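Local coordinates for imelysin-like protein (Psychrobacter arcticus, PDB 3PF0), which is of unknown function but belongs to the imelysin-like (peptidase M75) family and is a putative metalloendopeptidase, at residues A282-V287 against T303-L308; S236-M241 against A277-A282. One frame throughout, in Å; residues are numbered along the deposited sequence.

Overall arrangement
Both contacts lie within the Imelysin family region of a chain whose regular structure is all helix, and they share helix 268-283, which meets helix 225-250 in contact 2 and, at its C-terminal end, helix 298-316 in contact 1. Contact 2 is the deeper, its centre about 9 Å from that of the chain against about 19 Å for contact 1, and the residues that touch there are all buried aliphatic ones. Contact 1 couples a buried apolar part to a partly exposed edge of threonine and serine. The two centres are about 11 Å apart, and L308 joins the contacts: its CD2 lies 3.8 Å from CD2 of L279, and its CB packs on OD1 of N280.

Contact 1 of 2, residues A282-V287 against T303-L308; sequences AMTDPV and TLSTAL
The last turn of helix 268-283 and the turn that follows it pack against helix 298-316 in the imelysin-like helical fold: M283 at the helix end and T284 in the turn meet L304, S305 and L308. M283, a selenomethionine, supplies most of the apolar surface from its segment. One methyl of L308 rests against the CB-CG bond of M283: CD1 of L308 lies 3.7 Å from both CB and CG of M283, and the two side chains cross at about a right angle. A bend at the second torsion (chi2 -44°) then carries the selenium away from L308 and toward L304, where SE of M283 is 4.3 Å from CD1 of L304. I344 and L348 of helix 327-351 and L234 of helix 225-250 also touch M283, so that helices 225-250, 298-316 and 327-351 all touch it.

T284, the first residue to leave helical geometry, forms the more open edge. Its OG1 sits between the backbone N and the carbonyl carbon (chi1 68°) and is hydrogen-bonded to O of N280, one turn earlier, which leaves the methyl to face helix 298-316. Beyond it, D285 caps helix 286-292 through a weak bond from N of V287 to its OD1, while its OD2 is hydrogen-bonded to NE2 of H57. At the edge, CG2 of T284 packs 3.6 Å from OG of S305 and 3.9 Å from CB of S305.

Contact 2 of 2, residues S236-M241 against A277-A282; sequences SLVETM and ATLNKA
L279 reaches from helix 268-283 toward L237 and V238 of helix 225-250, an aliphatic contact between two helices of the imelysin-like helical fold. From CB, which points at the opposing helix, the chain runs to CG, placed anti to the backbone N (chi1 -166°). There it forks, and the branches turn to different residues of the facing helix. CD1 of L279 turns to L237, whose CD2 is 4.2 Å away. CD2 of L279 faces V238, and L308 of helix 298-316 touches the same L279 methyl from outside the two segments. The leucine thus spans two successive residues of the facing helix, with separations that mean van der Waals contact without crowding. Helix 327-351 closes in around the same residues, with I340 touching L279, and T341 and I344 touching V238; M114, in a loop, touches L237. Within helix 225-250, OG1 of T240 donates to O of S236 at 2.8 Å. On the V238 side of the fork, CD2 of L279 comes 4.1 Å from CB of V238, the carbon from which the two valine methyls branch.

Contact 1 of 2, residues A282-V287 against T303-L308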
ATOM      1  N   ALA A 282       7.388  -7.729  -8.467  1.00 43.02           N
ATOM      2  CA  ALA A 282       8.508  -8.185  -7.647  1.00 43.29           C
ATOM      3  C   ALA A 282       8.817  -9.673  -7.886  1.00 49.73           C
ATOM      4  O   ALA A 282       9.991 -10.028  -7.995  1.00 50.27           O
ATOM      5  CB  ALA A 282       8.206  -7.942  -6.175  1.00 42.97           C
HETATM    6  N   MSE A 283       7.770 -10.533  -7.973  1.00 47.61           N
HETATM    7  CA  MSE A 283       7.895 -11.987  -8.154  1.00 49.46           C
HETATM    8  C   MSE A 283       8.296 -12.403  -9.573  1.00 54.34           C
HETATM    9  O   MSE A 283       8.952 -13.436  -9.715  1.00 55.43           O
HETATM   10  CB  MSE A 283       6.593 -12.719  -7.780  1.00 52.42           C
HETATM   11  CG  MSE A 283       6.227 -12.638  -6.295  1.00 59.69           C
HETATM   12 SE   MSE A 283       7.722 -12.946  -5.093  0.75 69.42          SE
HETATM   13  CE  MSE A 283       6.925 -12.309  -3.447  1.00 64.96           C
ATOM     14  N   THR A 284       7.877 -11.646 -10.616  1.00 50.11           N
ATOM     15  CA  THR A 284       8.184 -11.967 -12.023  1.00 50.89           C
ATOM     16  C   THR A 284       9.363 -11.113 -12.546  1.00 53.85           C
ATOM     17  O   THR A 284       9.653 -11.125 -13.750  1.00 54.81           O
ATOM     18  CB  THR A 284       6.941 -11.825 -12.930  1.00 59.59           C
ATOM     19  OG1 THR A 284       6.562 -10.449 -13.019  1.00 58.83           O
ATOM     20  CG2 THR A 284       5.761 -12.697 -12.473  1.00 58.76           C
ATOM     21  N   ASP A 285      10.044 -10.395 -11.630  1.00 47.35           N
ATOM     22  CA  ASP A 285      11.199  -9.557 -11.916  1.00 45.99           C
ATOM     23  C   ASP A 285      12.327 -10.431 -12.498  1.00 50.06           C
ATOM     24  O   ASP A 285      12.714 -11.409 -11.856  1.00 50.32           O
ATOM     25  CB  ASP A 285      11.636  -8.827 -10.628  1.00 46.58           C
ATOM     26  CG  ASP A 285      12.950  -8.060 -10.659  1.00 55.02           C
ATOM     27  OD1 ASP A 285      13.372  -7.632 -11.763  1.00 55.03           O
ATOM     28  OD2 ASP A 285      13.528  -7.844  -9.576  1.00 60.62           O
ATOM     29  N   PRO A 286      12.815 -10.118 -13.729  1.00 46.01           N
ATOM     30  CA  PRO A 286      13.880 -10.938 -14.347  1.00 47.48           C
ATOM     31  C   PRO A 286      15.145 -11.103 -13.497  1.00 51.09           C
ATOM     32  O   PRO A 286      15.775 -12.156 -13.567  1.00 52.07           O
ATOM     33  CB  PRO A 286      14.219 -10.178 -15.639  1.00 49.60           C
ATOM     34  CG  PRO A 286      13.033  -9.361 -15.931  1.00 52.93           C
ATOM     35  CD  PRO A 286      12.417  -9.002 -14.612  1.00 46.59           C
ATOM     36  N   VAL A 287      15.517 -10.071 -12.709  1.00 46.09           N
ATOM     37  CA  VAL A 287      16.699 -10.082 -11.839  1.00 46.16           C
ATOM     38  C   VAL A 287      16.523 -11.167 -10.758  1.00 50.97           C
ATOM     39  O   VAL A 287      17.470 -11.897 -10.472  1.00 51.99           O
ATOM     40  CB  VAL A 287      16.980  -8.674 -11.233  1.00 48.61           C
ATOM     41  CG1 VAL A 287      18.247  -8.665 -10.375  1.00 48.70           C
ATOM     42  CG2 VAL A 287      17.089  -7.621 -12.334  1.00 48.33           C
ATOM     43  N   THR A 303       5.454 -21.268 -10.586  1.00 60.16           N
ATOM     44  CA  THR A 303       4.278 -21.521  -9.734  1.00 59.29           C
ATOM     45  C   THR A 303       3.755 -20.223  -9.096  1.00 59.94           C
ATOM     46  O   THR A 303       2.536 -20.041  -9.030  1.00 58.93           O
ATOM     47  CB  THR A 303       4.565 -22.585  -8.666  1.00 70.29           C
ATOM     48  OG1 THR A 303       5.776 -22.260  -7.984  1.00 73.44           O
ATOM     49  CG2 THR A 303       4.639 -23.990  -9.243  1.00 70.97           C
ATOM     50  N   LEU A 304       4.665 -19.325  -8.651  1.00 54.10           N
ATOM     51  CA  LEU A 304       4.292 -18.038  -8.065  1.00 51.53           C
ATOM     52  C   LEU A 304       3.663 -17.127  -9.124  1.00 55.07           C
ATOM     53  O   LEU A 304       2.633 -16.511  -8.846  1.00 54.34           O
ATOM     54  CB  LEU A 304       5.490 -17.347  -7.404  1.00 50.59           C
ATOM     55  CG  LEU A 304       5.607 -17.513  -5.894  1.00 55.06           C
ATOM     56  CD1 LEU A 304       7.000 -17.157  -5.423  1.00 54.82           C
ATOM     57  CD2 LEU A 304       4.562 -16.664  -5.154  1.00 56.81           C
ATOM     58  N   SER A 305       4.252 -17.073 -10.338  1.00 51.79           N
ATOM     59  CA  SER A 305       3.743 -16.285 -11.468  1.00 51.36           C
ATOM     60  C   SER A 305       2.316 -16.725 -11.865  1.00 53.75           C
ATOM     61  O   SER A 305       1.450 -15.873 -12.076  1.00 51.77           O
ATOM     62  CB  SER A 305       4.679 -16.405 -12.671  1.00 57.01           C
ATOM     63  OG  SER A 305       4.218 -15.667 -13.792  1.00 68.19           O
ATOM     64  N   THR A 306       2.080 -18.049 -11.938  1.00 51.04           N
ATOM     65  CA  THR A 306       0.789 -18.633 -12.299  1.00 51.39           C
ATOM     66  C   THR A 306      -0.247 -18.321 -11.215  1.00 54.72           C
ATOM     67  O   THR A 306      -1.346 -17.894 -11.563  1.00 54.53           O
ATOM     68  CB  THR A 306       0.937 -20.135 -12.576  1.00 58.57           C
ATOM     69  OG1 THR A 306       1.789 -20.293 -13.713  1.00 58.81           O
ATOM     70  CG2 THR A 306      -0.399 -20.830 -12.850  1.00 57.06           C
ATOM     71  N   ALA A 307       0.109 -18.492  -9.919  1.00 50.68           N
ATOM     72  CA  ALA A 307      -0.777 -18.217  -8.780  1.00 49.76           C
ATOM     73  C   ALA A 307      -1.207 -16.736  -8.724  1.00 51.69           C
ATOM     74  O   ALA A 307      -2.388 -16.458  -8.492  1.00 50.71           O
ATOM     75  CB  ALA A 307      -0.104 -18.616  -7.474  1.00 50.56           C
ATOM     76  N   LEU A 308      -0.261 -15.802  -8.954  1.00 46.98           N
ATOM     77  CA  LEU A 308      -0.544 -14.372  -8.966  1.00 45.63           C
ATOM     78  C   LEU A 308      -1.467 -14.002 -10.142  1.00 49.97           C
ATOM     79  O   LEU A 308      -2.387 -13.201  -9.968  1.00 48.47           O
ATOM     80  CB  LEU A 308       0.756 -13.558  -9.013  1.00 45.23           C
ATOM     81  CG  LEU A 308       1.441 -13.328  -7.664  1.00 49.08           C
ATOM     82  CD1 LEU A 308       2.916 -13.220  -7.837  1.00 49.77           C
ATOM     83  CD2 LEU A 308       0.926 -12.075  -6.994  1.00 48.96           C
TER

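Contact 2 of 2, residues S236-M241 against A277-A282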
ATOM      1  N   SER A 236       4.571  -9.987   4.272  1.00 40.97           N
ATOM      2  CA  SER A 236       3.693  -9.208   5.152  0.50 40.55           C
ATOM      3  C   SER A 236       2.602  -8.501   4.350  1.00 43.72           C
ATOM      4  O   SER A 236       1.486  -8.368   4.834  1.00 43.73           O
ATOM      5  CB  SER A 236       4.501  -8.187   5.948  0.50 44.44           C
ATOM      6  OG  SER A 236       3.685  -7.445   6.839  0.50 54.20           O
ATOM      7  N   LEU A 237       2.929  -8.049   3.115  1.00 39.76           N
ATOM      8  CA  LEU A 237       1.986  -7.354   2.230  1.00 37.85           C
ATOM      9  C   LEU A 237       0.758  -8.234   1.937  1.00 42.00           C
ATOM     10  O   LEU A 237      -0.368  -7.769   2.095  1.00 40.33           O
ATOM     11  CB  LEU A 237       2.677  -6.929   0.907  1.00 37.13           C
ATOM     12  CG  LEU A 237       1.799  -6.209  -0.138  1.00 40.44           C
ATOM     13  CD1 LEU A 237       1.421  -4.800   0.316  1.00 39.15           C
ATOM     14  CD2 LEU A 237       2.495  -6.135  -1.470  1.00 43.08           C
ATOM     15  N   VAL A 238       0.982  -9.493   1.531  1.00 40.09           N
ATOM     16  CA  VAL A 238      -0.086 -10.433   1.184  1.00 40.53           C
ATOM     17  C   VAL A 238      -0.727 -11.026   2.472  1.00 45.51           C
ATOM     18  O   VAL A 238      -1.932 -11.298   2.461  1.00 44.80           O
ATOM     19  CB  VAL A 238       0.400 -11.505   0.159  1.00 45.35           C
ATOM     20  CG1 VAL A 238       1.682 -12.190   0.603  1.00 46.40           C
ATOM     21  CG2 VAL A 238      -0.688 -12.523  -0.201  1.00 45.66           C
ATOM     22  N   GLU A 239       0.049 -11.191   3.570  1.00 43.59           N
ATOM     23  CA  GLU A 239      -0.498 -11.729   4.818  0.50 44.24           C
ATOM     24  C   GLU A 239      -1.487 -10.740   5.452  1.00 47.47           C
ATOM     25  O   GLU A 239      -2.600 -11.146   5.777  1.00 46.68           O
ATOM     26  CB  GLU A 239       0.613 -12.119   5.804  0.50 46.18           C
ATOM     27  CG  GLU A 239       0.645 -13.616   6.076  0.50 56.94           C
ATOM     28  CD  GLU A 239       1.902 -14.205   6.691  0.50 72.49           C
ATOM     29  OE1 GLU A 239       2.759 -13.435   7.185  0.50 43.28           O
ATOM     30  OE2 GLU A 239       2.022 -15.451   6.689  0.50 74.18           O
ATOM     31  N   THR A 240      -1.107  -9.440   5.582  1.00 43.83           N
ATOM     32  CA  THR A 240      -1.984  -8.408   6.155  1.00 42.97           C
ATOM     33  C   THR A 240      -3.169  -8.139   5.218  1.00 46.86           C
ATOM     34  O   THR A 240      -4.245  -7.797   5.691  1.00 46.92           O
ATOM     35  CB  THR A 240      -1.223  -7.107   6.484  1.00 48.22           C
ATOM     36  OG1 THR A 240      -0.663  -6.554   5.291  1.00 48.91           O
ATOM     37  CG2 THR A 240      -0.148  -7.298   7.554  1.00 44.44           C
HETATM   38  N   MSE A 241      -2.977  -8.318   3.905  1.00 42.88           N
HETATM   39  CA  MSE A 241      -4.030  -8.160   2.914  1.00 42.54           C
HETATM   40  C   MSE A 241      -5.096  -9.261   3.072  1.00 46.38           C
HETATM   41  O   MSE A 241      -6.274  -8.929   3.181  1.00 46.03           O
HETATM   42  CB  MSE A 241      -3.429  -8.162   1.506  1.00 45.08           C
HETATM   43  CG  MSE A 241      -4.431  -8.342   0.393  1.00 53.20           C
HETATM   44 SE   MSE A 241      -3.690  -7.694  -1.280  0.75 61.75          SE
HETATM   45  CE  MSE A 241      -2.224  -8.962  -1.562  1.00 59.23           C
ATOM     46  N   ALA A 277      -0.584  -6.401  -8.308  1.00 36.39           N
ATOM     47  CA  ALA A 277       0.261  -6.001  -9.442  1.00 36.06           C
ATOM     48  C   ALA A 277       1.697  -5.647  -8.996  1.00 39.97           C
ATOM     49  O   ALA A 277       2.651  -5.926  -9.729  1.00 40.56           O
ATOM     50  CB  ALA A 277      -0.368  -4.821 -10.168  1.00 36.06           C
ATOM     51  N   THR A 278       1.848  -5.064  -7.790  1.00 35.74           N
ATOM     52  CA  THR A 278       3.149  -4.685  -7.227  1.00 35.54           C
ATOM     53  C   THR A 278       3.895  -5.956  -6.814  1.00 41.69           C
ATOM     54  O   THR A 278       5.081  -6.095  -7.124  1.00 41.79           O
ATOM     55  CB  THR A 278       2.942  -3.680  -6.092  1.00 41.97           C
ATOM     56  OG1 THR A 278       2.330  -2.527  -6.660  1.00 40.66           O
ATOM     57  CG2 THR A 278       4.235  -3.283  -5.398  1.00 39.68           C
ATOM     58  N   LEU A 279       3.187  -6.892  -6.160  1.00 40.51           N
ATOM     59  CA  LEU A 279       3.738  -8.184  -5.747  1.00 41.79           C
ATOM     60  C   LEU A 279       4.142  -8.998  -6.981  1.00 45.66           C
ATOM     61  O   LEU A 279       5.223  -9.588  -6.982  1.00 45.79           O
ATOM     62  CB  LEU A 279       2.725  -8.957  -4.884  1.00 42.28           C
ATOM     63  CG  LEU A 279       3.258 -10.172  -4.111  1.00 48.57           C
ATOM     64  CD1 LEU A 279       4.160  -9.749  -2.952  1.00 48.80           C
ATOM     65  CD2 LEU A 279       2.116 -11.006  -3.572  1.00 51.33           C
ATOM     66  N   ASN A 280       3.300  -8.980  -8.046  1.00 41.57           N
ATOM     67  CA  ASN A 280       3.584  -9.664  -9.315  1.00 42.03           C
ATOM     68  C   ASN A 280       4.841  -9.085  -9.989  1.00 45.68           C
ATOM     69  O   ASN A 280       5.640  -9.841 -10.543  1.00 46.03           O
ATOM     70  CB  ASN A 280       2.398  -9.578 -10.270  1.00 39.14           C
ATOM     71  CG  ASN A 280       2.592 -10.407 -11.509  1.00 57.79           C
ATOM     72  OD1 ASN A 280       2.617 -11.639 -11.456  1.00 52.09           O
ATOM     73  ND2 ASN A 280       2.773  -9.749 -12.651  1.00 50.57           N
ATOM     74  N   LYS A 281       5.014  -7.751  -9.930  1.00 41.62           N
ATOM     75  CA  LYS A 281       6.174  -7.048 -10.499  1.00 41.47           C
ATOM     76  C   LYS A 281       7.461  -7.502  -9.796  1.00 46.04           C
ATOM     77  O   LYS A 281       8.487  -7.666 -10.449  1.00 46.57           O
ATOM     78  CB  LYS A 281       5.995  -5.525 -10.360  1.00 43.09           C
ATOM     79  CG  LYS A 281       6.674  -4.715 -11.455  1.00 61.03           C
ATOM     80  CD  LYS A 281       7.274  -3.428 -10.917  1.00 70.11           C
ATOM     81  CE  LYS A 281       8.180  -2.769 -11.928  1.00 83.18           C
ATOM     82  NZ  LYS A 281       9.065  -1.752 -11.295  1.00 91.47           N
ATOM     83  N   ALA A 282       7.388  -7.729  -8.467  1.00 43.02           N
ATOM     84  CA  ALA A 282       8.508  -8.185  -7.647  1.00 43.29           C
ATOM     85  C   ALA A 282       8.817  -9.673  -7.886  1.00 49.73           C
ATOM     86  O   ALA A 282       9.991 -10.028  -7.995  1.00 50.27           O
ATOM     87  CB  ALA A 282       8.206  -7.942  -6.175  1.00 42.97           C
TER